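Local coordinates for adenylation domain (Streptomyces sp., PDB 5N9X), which is an adenylation domain of the ANL superfamily that binds ATP and threonine, at residues E286-P290 / A291-P295. Sequence-based numbering, arbitrary orientation.
Sequences EKLTP and AVVRP. With ATP (adenosine-5'-triphosphate), chain D.
Leu288 reaches forward from the loop after strand 280-284 to meet Val292 and Val293 in the opening turn of helix 290-300, in the large AMP-binding part of this ANL-superfamily fold. With CG anti to the backbone N (chi1 -178°), Leu288 brings CD1 against both valines, 3.9 Å from Val292 CG1 and 3.9 Å from Val293 CG2, crossing each side chain at about a right angle. Pro258 of helix 258-271 packs against the same leucine and Phe261 of that helix against Val292, while Leu325 and Leu330 touch Val293.

Thr289 meets the other branch of Val292: Thr289 OG1 lies 3.7 Å from Val292 CG2, the two side chains again crossing at about a right angle, and Thr289 O receives a weak, bent hydrogen bond from Val292 N. Pro290 O serves two amides, taking Val293 N at 2.9 Å from well above the carbonyl plane and Arg294 N more weakly.

On the ligand side, the backbone of the same loop borders the adenine, with Lys287 CA 3.3 Å from ATP C2 and Glu286 O 3.0 Å from ATP N1, a close approach rather than a hydrogen bond. Farther along, the Arg294 chain, bent at chi3 (-133°), turns a guanidinium face toward the proline and makes a long, weak ion pair with Glu333; Pro290 CB sits 4.0 Å above the plane of the Arg294 guanidinium, displaced toward its rim.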
ATOM      1  N   GLU A 286      -1.841  -1.787   7.229  1.00 18.27           N
ATOM      2  CA  GLU A 286      -2.351  -2.768   8.183  1.00 20.17           C
ATOM      3  C   GLU A 286      -2.519  -2.103   9.513  1.00 20.41           C
ATOM      4  O   GLU A 286      -1.971  -1.027   9.729  1.00 18.79           O
ATOM      5  CB  GLU A 286      -1.410  -3.965   8.345  1.00 18.19           C
ATOM      6  CG  GLU A 286      -0.939  -4.553   7.051  1.00 20.18           C
ATOM      7  CD  GLU A 286      -0.264  -5.894   7.225  1.00 25.09           C
ATOM      8  OE1 GLU A 286       0.701  -5.999   8.019  1.00 24.72           O
ATOM      9  OE2 GLU A 286      -0.702  -6.842   6.540  1.00 35.59           O
ATOM     10  N   LYS A 287      -3.252  -2.766  10.405  1.00 22.56           N
ATOM     11  CA  LYS A 287      -3.423  -2.305  11.778  1.00 17.03           C
ATOM     12  C   LYS A 287      -2.111  -2.460  12.536  1.00 17.13           C
ATOM     13  O   LYS A 287      -1.605  -3.567  12.665  1.00 26.40           O
ATOM     14  CB  LYS A 287      -4.542  -3.087  12.459  1.00 18.36           C
ATOM     15  CG  LYS A 287      -4.896  -2.636  13.864  1.00 21.69           C
ATOM     16  CD  LYS A 287      -5.645  -3.745  14.610  1.00 27.74           C
ATOM     17  CE  LYS A 287      -6.028  -3.327  16.031  1.00 34.85           C
ATOM     18  NZ  LYS A 287      -7.514  -3.196  16.188  1.00 42.03           N
ATOM     19  N   LEU A 288      -1.547  -1.363  13.022  1.00 15.97           N
ATOM     20  CA  LEU A 288      -0.266  -1.432  13.724  1.00 22.91           C
ATOM     21  C   LEU A 288      -0.491  -1.559  15.244  1.00 20.02           C
ATOM     22  O   LEU A 288      -1.030  -0.645  15.869  1.00 25.15           O
ATOM     23  CB  LEU A 288       0.590  -0.202  13.378  1.00 19.54           C
ATOM     24  CG  LEU A 288       2.008  -0.047  13.948  1.00 27.36           C
ATOM     25  CD1 LEU A 288       3.006  -1.056  13.356  1.00 23.42           C
ATOM     26  CD2 LEU A 288       2.539   1.388  13.790  1.00 18.22           C
ATOM     27  N   THR A 289      -0.126  -2.706  15.823  1.00 18.52           N
ATOM     28  CA  THR A 289      -0.270  -2.918  17.264  1.00 24.64           C
ATOM     29  C   THR A 289       1.006  -2.501  17.975  1.00 32.08           C
ATOM     30  O   THR A 289       2.111  -2.739  17.480  1.00 26.84           O
ATOM     31  CB  THR A 289      -0.574  -4.383  17.641  1.00 20.39           C
ATOM     32  OG1 THR A 289       0.463  -5.228  17.135  1.00 27.41           O
ATOM     33  CG2 THR A 289      -1.920  -4.833  17.093  1.00 19.40           C
ATOM     34  N   PRO A 290       0.851  -1.863  19.139  1.00 31.56           N
ATOM     35  CA  PRO A 290       1.984  -1.468  19.988  1.00 26.27           C
ATOM     36  C   PRO A 290       3.024  -2.573  20.179  1.00 29.52           C
ATOM     37  O   PRO A 290       4.218  -2.289  20.175  1.00 32.61           O
ATOM     38  CB  PRO A 290       1.309  -1.110  21.318  1.00 33.20           C
ATOM     39  CG  PRO A 290      -0.079  -0.612  20.890  1.00 34.72           C
ATOM     40  CD  PRO A 290      -0.454  -1.455  19.701  1.00 22.29           C
ATOM     41  N   ALA A 291       2.578  -3.813  20.340  1.00 29.23           N
ATOM     42  CA  ALA A 291       3.484  -4.929  20.556  1.00 22.91           C
ATOM     43  C   ALA A 291       4.540  -5.069  19.451  1.00 30.99           C
ATOM     44  O   ALA A 291       5.716  -5.293  19.735  1.00 37.78           O
ATOM     45  CB  ALA A 291       2.689  -6.211  20.681  1.00 26.75           C
ATOM     46  N   VAL A 292       4.108  -4.966  18.198  1.00 32.13           N
ATOM     47  CA  VAL A 292       4.998  -4.959  17.036  1.00 26.23           C
ATOM     48  C   VAL A 292       6.127  -3.899  17.157  1.00 20.32           C
ATOM     49  O   VAL A 292       7.266  -4.144  16.763  1.00 22.74           O
ATOM     50  CB  VAL A 292       4.169  -4.732  15.730  1.00 17.15           C
ATOM     51  CG1 VAL A 292       5.017  -4.188  14.627  1.00 17.67           C
ATOM     52  CG2 VAL A 292       3.523  -6.023  15.286  1.00 24.16           C
ATOM     53  N   VAL A 293       5.818  -2.751  17.749  1.00 18.19           N
ATOM     54  CA  VAL A 293       6.752  -1.625  17.844  1.00 19.97           C
ATOM     55  C   VAL A 293       7.708  -1.649  19.072  1.00 29.27           C
ATOM     56  O   VAL A 293       8.816  -1.089  19.007  1.00 30.91           O
ATOM     57  CB  VAL A 293       5.943  -0.286  17.826  1.00 25.71           C
ATOM     58  CG1 VAL A 293       6.816   0.937  18.142  1.00 18.99           C
ATOM     59  CG2 VAL A 293       5.224  -0.112  16.467  1.00 27.58           C
ATOM     60  N   ARG A 294       7.309  -2.312  20.167  1.00 26.24           N
ATOM     61  CA  ARG A 294       8.091  -2.300  21.417  1.00 24.11           C
ATOM     62  C   ARG A 294       9.562  -2.742  21.243  1.00 27.97           C
ATOM     63  O   ARG A 294      10.466  -2.050  21.720  1.00 29.81           O
ATOM     64  CB  ARG A 294       7.412  -3.171  22.502  1.00 23.94           C
ATOM     65  CG  ARG A 294       5.978  -2.760  22.887  1.00 28.74           C
ATOM     66  CD  ARG A 294       5.502  -3.439  24.174  1.00 32.02           C
ATOM     67  NE  ARG A 294       4.156  -4.014  24.047  1.00 38.20           N
ATOM     68  CZ  ARG A 294       3.034  -3.448  24.483  1.00 30.97           C
ATOM     69  NH1 ARG A 294       3.072  -2.272  25.091  1.00 28.65           N
ATOM     70  NH2 ARG A 294       1.868  -4.061  24.298  1.00 27.30           N
ATOM     71  N   PRO A 295       9.820  -3.878  20.560  1.00 26.17           N
ATOM     72  CA  PRO A 295      11.232  -4.283  20.464  1.00 21.93           C
ATOM     73  C   PRO A 295      12.092  -3.251  19.753  1.00 25.44           C
ATOM     74  O   PRO A 295      13.205  -2.973  20.196  1.00 22.57           O
ATOM     75  CB  PRO A 295      11.183  -5.580  19.651  1.00 21.12           C
ATOM     76  CG  PRO A 295       9.786  -6.046  19.723  1.00 19.98           C
ATOM     77  CD  PRO A 295       8.927  -4.835  19.880  1.00 22.10           C
TER
HETATM   78  PG  ATP D 602      -9.821  -2.674  -1.230  1.00 74.44           P
HETATM   79  O1G ATP D 602     -10.849  -2.341  -0.155  1.00 65.76           O
HETATM   80  O2G ATP D 602     -10.304  -3.645  -2.263  1.00 60.14           O
HETATM   81  O3G ATP D 602      -9.199  -1.466  -1.910  1.00 69.88           O
HETATM   82  PB  ATP D 602      -7.440  -2.957   0.446  1.00 66.01           P
HETATM   83  O1B ATP D 602      -8.194  -2.604   1.732  1.00 53.25           O
HETATM   84  O2B ATP D 602      -6.190  -3.774   0.511  1.00 42.90           O
HETATM   85  O3B ATP D 602      -8.620  -3.555  -0.508  1.00 71.98           O
HETATM   86  PA  ATP D 602      -5.914  -0.709  -0.108  1.00 65.66           P
HETATM   87  O1A ATP D 602      -6.364   0.688  -0.462  1.00 36.62           O
HETATM   88  O2A ATP D 602      -4.580  -1.199  -0.662  1.00 50.69           O
HETATM   89  O3A ATP D 602      -7.099  -1.705  -0.492  1.00 60.53           O
HETATM   90  O5' ATP D 602      -5.944  -1.001   1.501  1.00 43.86           O
HETATM   91  C5' ATP D 602      -6.427  -0.094   2.492  1.00 32.94           C
HETATM   92  C4' ATP D 602      -6.973  -0.868   3.694  1.00 30.33           C
HETATM   93  O4' ATP D 602      -5.933  -1.233   4.589  1.00 21.25           O
HETATM   94  C3' ATP D 602      -8.029  -0.132   4.499  1.00 25.22           C
HETATM   95  O3' ATP D 602      -9.282  -0.724   4.173  1.00 38.62           O
HETATM   96  C2' ATP D 602      -7.698  -0.388   5.947  1.00 23.37           C
HETATM   97  O2' ATP D 602      -8.592  -1.381   6.441  1.00 22.77           O
HETATM   98  C1' ATP D 602      -6.301  -0.971   5.950  1.00 29.69           C
HETATM   99  N9  ATP D 602      -5.305  -0.024   6.540  1.00 25.52           N
HETATM  100  C8  ATP D 602      -4.483   0.786   5.836  1.00 21.22           C
HETATM  101  N7  ATP D 602      -3.681   1.530   6.633  1.00 16.44           N
HETATM  102  C5  ATP D 602      -3.977   1.189   7.899  1.00 18.58           C
HETATM  103  C6  ATP D 602      -3.484   1.602   9.233  1.00 14.02           C
HETATM  104  N6  ATP D 602      -2.516   2.532   9.340  1.00 12.66           N
HETATM  105  N1  ATP D 602      -4.041   1.027  10.318  1.00 13.70           N
HETATM  106  C2  ATP D 602      -5.030   0.122  10.181  1.00 22.43           C
HETATM  107  N3  ATP D 602      -5.530  -0.324   9.007  1.00 19.77           N
HETATM  108  C4  ATP D 602      -5.051   0.170   7.838  1.00 23.10           C